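Local structure of putative ABC transporter, periplasmic binding protein, amino acid (Neisseria gonorrhoeae, 2YLN) at residues V61-T66 / Y82-T87; R88-K93 / A253-A258. The protein serves as a solute receptor for L-cystine, which it probably delivers to an amino-acid ABC transporter for import. The protein carries 1 engineered substitution. All blocks are in the same frame, centred on the assembly; numbering follows the deposited sequence. Where two conformers were deposited one is given.

Contact 1 (V61-T66 / Y82-T87); sequences VGTEGT and YDVEVT. With CYS (cysteine), chain C.
Val61 and Thr87 meet methyl to methyl, each side chain reaching from its own backbone toward the other, with CG2 of Val61 3.8 Å from CG2 of Thr87. The pair lies within a β-α-β crossover, between its first strand and its helix: strand 58-63 leads, by way of a small antiparallel sheet, to helix 82-94, and the chain then returns through strand 97-102 parallel to the first strand, as in the alpha/beta lobe of periplasmic binding proteins. Thr87 presents its methyl to the strand because CG2 lies anti to the backbone N; its hydroxyl, at chi1 -61°, is turned back along the helix. Val61 offers both branches to that methyl, CG1 lying slightly farther away than CG2.

One turn earlier in the helix, Val84 meets Thr63 of the strand differently, the two side chains crossing at about a right angle. OG1 of Thr63 lies 4.2 Å from CG2 of Val84, a plain van der Waals contact. The polar needs of this buried hydroxyl are met elsewhere, by hydrogen bonds with Thr71 OG1 and Ala121 O. Phe100 of strand 97-102 touches both Thr63 and Val84, and Ala121 packs on Val61 and Thr87.

Beyond the strand end, Glu64 turns into the ligand pocket. Its carboxylate grips the amino group of a bound cysteine: N donates to OE1 of Glu64 at 2.7 Å and, weakly, to OE2. The negative charge would be expected to favour a protonated ligand amine. Ser170 and Asn209 also hold this ligand by hydrogen bonds.

Within the helix, Thr87 OG1 donates to Asp83 O at 2.8 Å, while Thr87 N reaches the same oxygen from the opposite face of the carbonyl plane.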
# COMPACT_ATOMS: atom_id res chain seq x y z
N VAL A 61 -2.74 1.91 13.96
CA VAL A 61 -2.25 1.63 12.62
C VAL A 61 -3.10 2.35 11.61
O VAL A 61 -4.30 2.08 11.53
CB VAL A 61 -2.19 0.13 12.33
CG1 VAL A 61 -1.71 -0.14 10.91
CG2 VAL A 61 -1.35 -0.57 13.37
N GLY A 62 -2.51 3.19 10.78
CA GLY A 62 -3.21 3.79 9.68
C GLY A 62 -3.27 2.86 8.47
O GLY A 62 -2.28 2.22 8.10
N THR A 63 -4.46 2.80 7.89
CA THR A 63 -4.70 1.98 6.70
C THR A 63 -5.94 2.50 6.01
O THR A 63 -6.77 3.14 6.65
CB THR A 63 -4.82 0.47 7.12
OG1 THR A 63 -4.64 -0.38 5.99
CG2 THR A 63 -6.14 0.15 7.73
N GLU A 64 -6.09 2.26 4.73
CA GLU A 64 -7.23 2.83 3.98
C GLU A 64 -8.53 2.15 4.23
O GLU A 64 -9.56 2.81 4.37
CB GLU A 64 -6.97 2.83 2.48
CG GLU A 64 -5.89 3.81 1.98
CD GLU A 64 -5.70 3.70 0.50
OE1 GLU A 64 -4.93 2.79 0.10
OE2 GLU A 64 -6.38 4.39 -0.27
N GLY A 65 -8.56 0.81 4.15
CA GLY A 65 -9.81 0.08 4.22
C GLY A 65 -10.62 0.11 2.93
O GLY A 65 -11.73 -0.43 2.93
N THR A 66 -10.06 0.64 1.85
CA THR A 66 -10.75 0.85 0.58
C THR A 66 -9.88 0.43 -0.60
O THR A 66 -10.01 0.94 -1.73
CB THR A 66 -11.16 2.29 0.44
OG1 THR A 66 -9.98 3.10 0.50
CG2 THR A 66 -12.12 2.74 1.54
N TYR A 82 -4.41 -8.24 2.91
CA TYR A 82 -3.08 -8.74 3.28
C TYR A 82 -2.41 -7.88 4.32
O TYR A 82 -1.91 -8.40 5.32
CB TYR A 82 -2.23 -8.83 2.00
CG TYR A 82 -0.83 -9.37 2.28
CD1 TYR A 82 -0.66 -10.73 2.36
CD2 TYR A 82 0.27 -8.57 2.40
CE1 TYR A 82 0.61 -11.25 2.55
CE2 TYR A 82 1.52 -9.07 2.59
CZ TYR A 82 1.70 -10.43 2.65
OH TYR A 82 2.94 -11.02 2.81
N ASP A 83 -2.36 -6.57 4.13
CA ASP A 83 -1.62 -5.73 5.05
C ASP A 83 -2.23 -5.74 6.46
O ASP A 83 -1.54 -5.71 7.48
CB ASP A 83 -1.53 -4.28 4.59
CG ASP A 83 -0.70 -4.09 3.35
OD1 ASP A 83 -0.91 -4.79 2.33
OD2 ASP A 83 0.24 -3.23 3.37
N VAL A 84 -3.57 -5.74 6.48
CA VAL A 84 -4.29 -5.77 7.74
C VAL A 84 -4.00 -7.09 8.48
O VAL A 84 -3.76 -7.09 9.70
CB VAL A 84 -5.80 -5.57 7.50
CG1 VAL A 84 -6.62 -5.84 8.74
CG2 VAL A 84 -6.04 -4.16 6.98
N GLU A 85 -4.12 -8.21 7.78
CA GLU A 85 -3.91 -9.51 8.40
C GLU A 85 -2.46 -9.70 8.84
O GLU A 85 -2.21 -10.27 9.89
CB GLU A 85 -4.42 -10.64 7.51
CG GLU A 85 -5.89 -10.57 7.18
CD GLU A 85 -6.88 -10.57 8.33
OE1 GLU A 85 -6.49 -10.81 9.50
OE2 GLU A 85 -8.06 -10.34 8.07
N VAL A 86 -1.48 -9.22 8.06
CA VAL A 86 -0.12 -9.27 8.48
C VAL A 86 0.05 -8.47 9.79
O VAL A 86 0.69 -8.91 10.72
CB VAL A 86 0.84 -8.74 7.40
CG1 VAL A 86 2.24 -8.56 7.95
CG2 VAL A 86 0.92 -9.70 6.22
N THR A 87 -0.55 -7.27 9.83
CA THR A 87 -0.43 -6.41 10.99
C THR A 87 -1.04 -7.06 12.21
O THR A 87 -0.50 -7.02 13.31
CB THR A 87 -1.00 -5.03 10.70
OG1 THR A 87 -0.30 -4.42 9.64
CG2 THR A 87 -0.89 -4.11 11.94
N CYS C . -4.89 2.86 -2.64
CA CYS C . -4.48 4.24 -3.00
C CYS C . -4.44 4.33 -4.54
O CYS C . -4.78 3.31 -5.19
CB CYS C . -3.12 4.55 -2.43
SG CYS C . -1.82 3.46 -3.17
OXT CYS C . -4.09 5.40 -4.99

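Contact 2 (R88-K93 / A253-A258); sequences RAVAEK and AKFSTA
Helices 82-94 and 249-264 pass close at Val90 and Ala258, whose CA atoms are 5.6 Å apart; the axes of segments 88-93 and 253-258 approach to 9.4 Å, with 108° between their N-to-C directions. So short a backbone separation goes with a small residue on one side: the methyl of Ala258 points at the partner helix and is met there by two side chains. CG1 of Val90 comes within 4.0 Å of Ala258 CB, and Lys93 CB approaches that same methyl from the next turn of its helix.

The other partner of Val90 is Phe255, one turn before Ala258. CG1 of the valine, anti to the backbone N (chi1 166°), extends obliquely to the ring and lies 4.0 Å from CD1, the two side chains crossing at about a right angle. A single methyl thus bridges alanine and phenylalanine.

The segments are 160 residues apart at their nearest ends, and the contact brings a helix late in the chain against the early crossover helix, within the alpha/beta architecture of a family 3 solute-binding protein. Ile53 of helix 49-55 and Leu94 also touch Phe255, and Leu262 continues the packing on Val90.

Toward the surface the character changes. The CB of Lys93 faces Ala258; the rest of the chain, modelled in two conformers, leads away in the one described, and the side chain also touches Glu261 and Leu262. Within segment 253-258, Thr257 OG1 donates to Ala253 O at 2.9 Å, tilted 35° from the carbonyl plane.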
# COMPACT_ATOMS: atom_id res chain seq x y z
N ARG A 88 -2.21 -7.70 12.06
CA ARG A 88 -2.82 -8.43 13.16
C ARG A 88 -1.87 -9.52 13.67
O ARG A 88 -1.76 -9.73 14.88
CB ARG A 88 -4.19 -9.01 12.83
CG ARG A 88 -5.26 -7.98 12.67
CD ARG A 88 -6.60 -8.65 12.48
NE ARG A 88 -7.70 -7.69 12.36
CZ ARG A 88 -8.52 -7.56 11.33
NH1 ARG A 88 -8.53 -8.35 10.27
NH2 ARG A 88 -9.40 -6.56 11.38
N ALA A 89 -1.23 -10.24 12.76
CA ALA A 89 -0.33 -11.33 13.14
C ALA A 89 0.88 -10.75 13.84
O ALA A 89 1.36 -11.35 14.83
CB ALA A 89 0.03 -12.13 11.90
N VAL A 90 1.42 -9.62 13.38
CA VAL A 90 2.52 -8.94 14.06
C VAL A 90 2.08 -8.58 15.47
O VAL A 90 2.85 -8.76 16.45
CB VAL A 90 3.00 -7.73 13.26
CG1 VAL A 90 3.89 -6.82 14.08
CG2 VAL A 90 3.69 -8.17 11.97
N ALA A 91 0.92 -7.95 15.63
CA ALA A 91 0.47 -7.51 16.93
C ALA A 91 0.37 -8.68 17.88
O ALA A 91 0.73 -8.58 19.07
CB ALA A 91 -0.89 -6.81 16.78
N GLU A 92 -0.16 -9.81 17.41
CA GLU A 92 -0.21 -10.96 18.31
C GLU A 92 1.17 -11.42 18.73
O GLU A 92 1.40 -11.69 19.90
CB GLU A 92 -0.93 -12.05 17.59
CG GLU A 92 -1.24 -13.23 18.44
CD GLU A 92 -2.53 -12.87 19.26
OE1 GLU A 92 -2.45 -11.95 20.13
OE2 GLU A 92 -3.63 -13.47 19.02
N LYS A 93 2.11 -11.49 17.81
CA LYS A 93 3.48 -11.89 18.14
C LYS A 93 4.06 -10.95 19.17
O LYS A 93 4.71 -11.42 20.11
CB LYS A 93 4.35 -11.89 16.90
CG LYS A 93 4.15 -13.05 15.94
CD LYS A 93 5.28 -14.02 15.95
CE LYS A 93 4.84 -15.25 15.22
NZ LYS A 93 3.48 -15.77 15.71
N ALA A 253 12.83 -2.61 15.29
CA ALA A 253 13.45 -3.94 15.46
C ALA A 253 12.43 -4.95 15.92
O ALA A 253 12.46 -6.09 15.45
CB ALA A 253 14.62 -3.84 16.46
N LYS A 254 11.51 -4.59 16.82
CA LYS A 254 10.46 -5.51 17.26
C LYS A 254 9.54 -5.89 16.10
O LYS A 254 9.21 -7.07 15.88
CB LYS A 254 9.65 -4.89 18.41
CG LYS A 254 10.44 -4.70 19.67
CD LYS A 254 10.71 -5.98 20.36
CE LYS A 254 11.57 -5.86 21.60
NZ LYS A 254 11.39 -7.08 22.42
N PHE A 255 9.12 -4.91 15.28
CA PHE A 255 8.31 -5.19 14.13
C PHE A 255 9.03 -6.11 13.16
O PHE A 255 8.41 -7.08 12.67
CB PHE A 255 7.90 -3.90 13.42
CG PHE A 255 6.90 -3.03 14.18
CD1 PHE A 255 5.87 -3.50 14.92
CD2 PHE A 255 7.00 -1.68 14.07
CE1 PHE A 255 5.01 -2.64 15.53
CE2 PHE A 255 6.12 -0.85 14.68
CZ PHE A 255 5.13 -1.35 15.44
N SER A 256 10.30 -5.84 12.85
CA SER A 256 11.01 -6.65 11.92
C SER A 256 11.22 -8.06 12.42
O SER A 256 11.14 -9.02 11.63
CB SER A 256 12.33 -6.02 11.60
OG SER A 256 12.12 -4.79 10.88
N THR A 257 11.47 -8.21 13.72
CA THR A 257 11.65 -9.54 14.30
C THR A 257 10.36 -10.33 14.15
O THR A 257 10.41 -11.49 13.73
CB THR A 257 12.07 -9.40 15.77
OG1 THR A 257 13.34 -8.78 15.88
CG2 THR A 257 12.19 -10.76 16.47
N ALA A 258 9.20 -9.74 14.43
CA ALA A 258 7.95 -10.41 14.27
C ALA A 258 7.73 -10.81 12.80
O ALA A 258 7.27 -11.92 12.52
CB ALA A 258 6.81 -9.53 14.79

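How the contacts relate
Helix 82-94 serves both contacts: its first turns pack on strand 58-63 in contact 1, and its later ones on helix 249-264 in contact 2. The centre of contact 1 lies about 9 Å from the centre of the chain, with all its touching residues buried, whereas that of contact 2 is about 18 Å from it and the contact has an exposed lysine at its margin. Across the segments neither forms a hydrogen bond. The inner contact mixes methyls with a buried threonine hydroxyl and runs on into the ligand pocket; the outer is apolar helix packing, away from that pocket. Their centres are 14 Å apart, and the segments adjoin at Thr87 and Arg88.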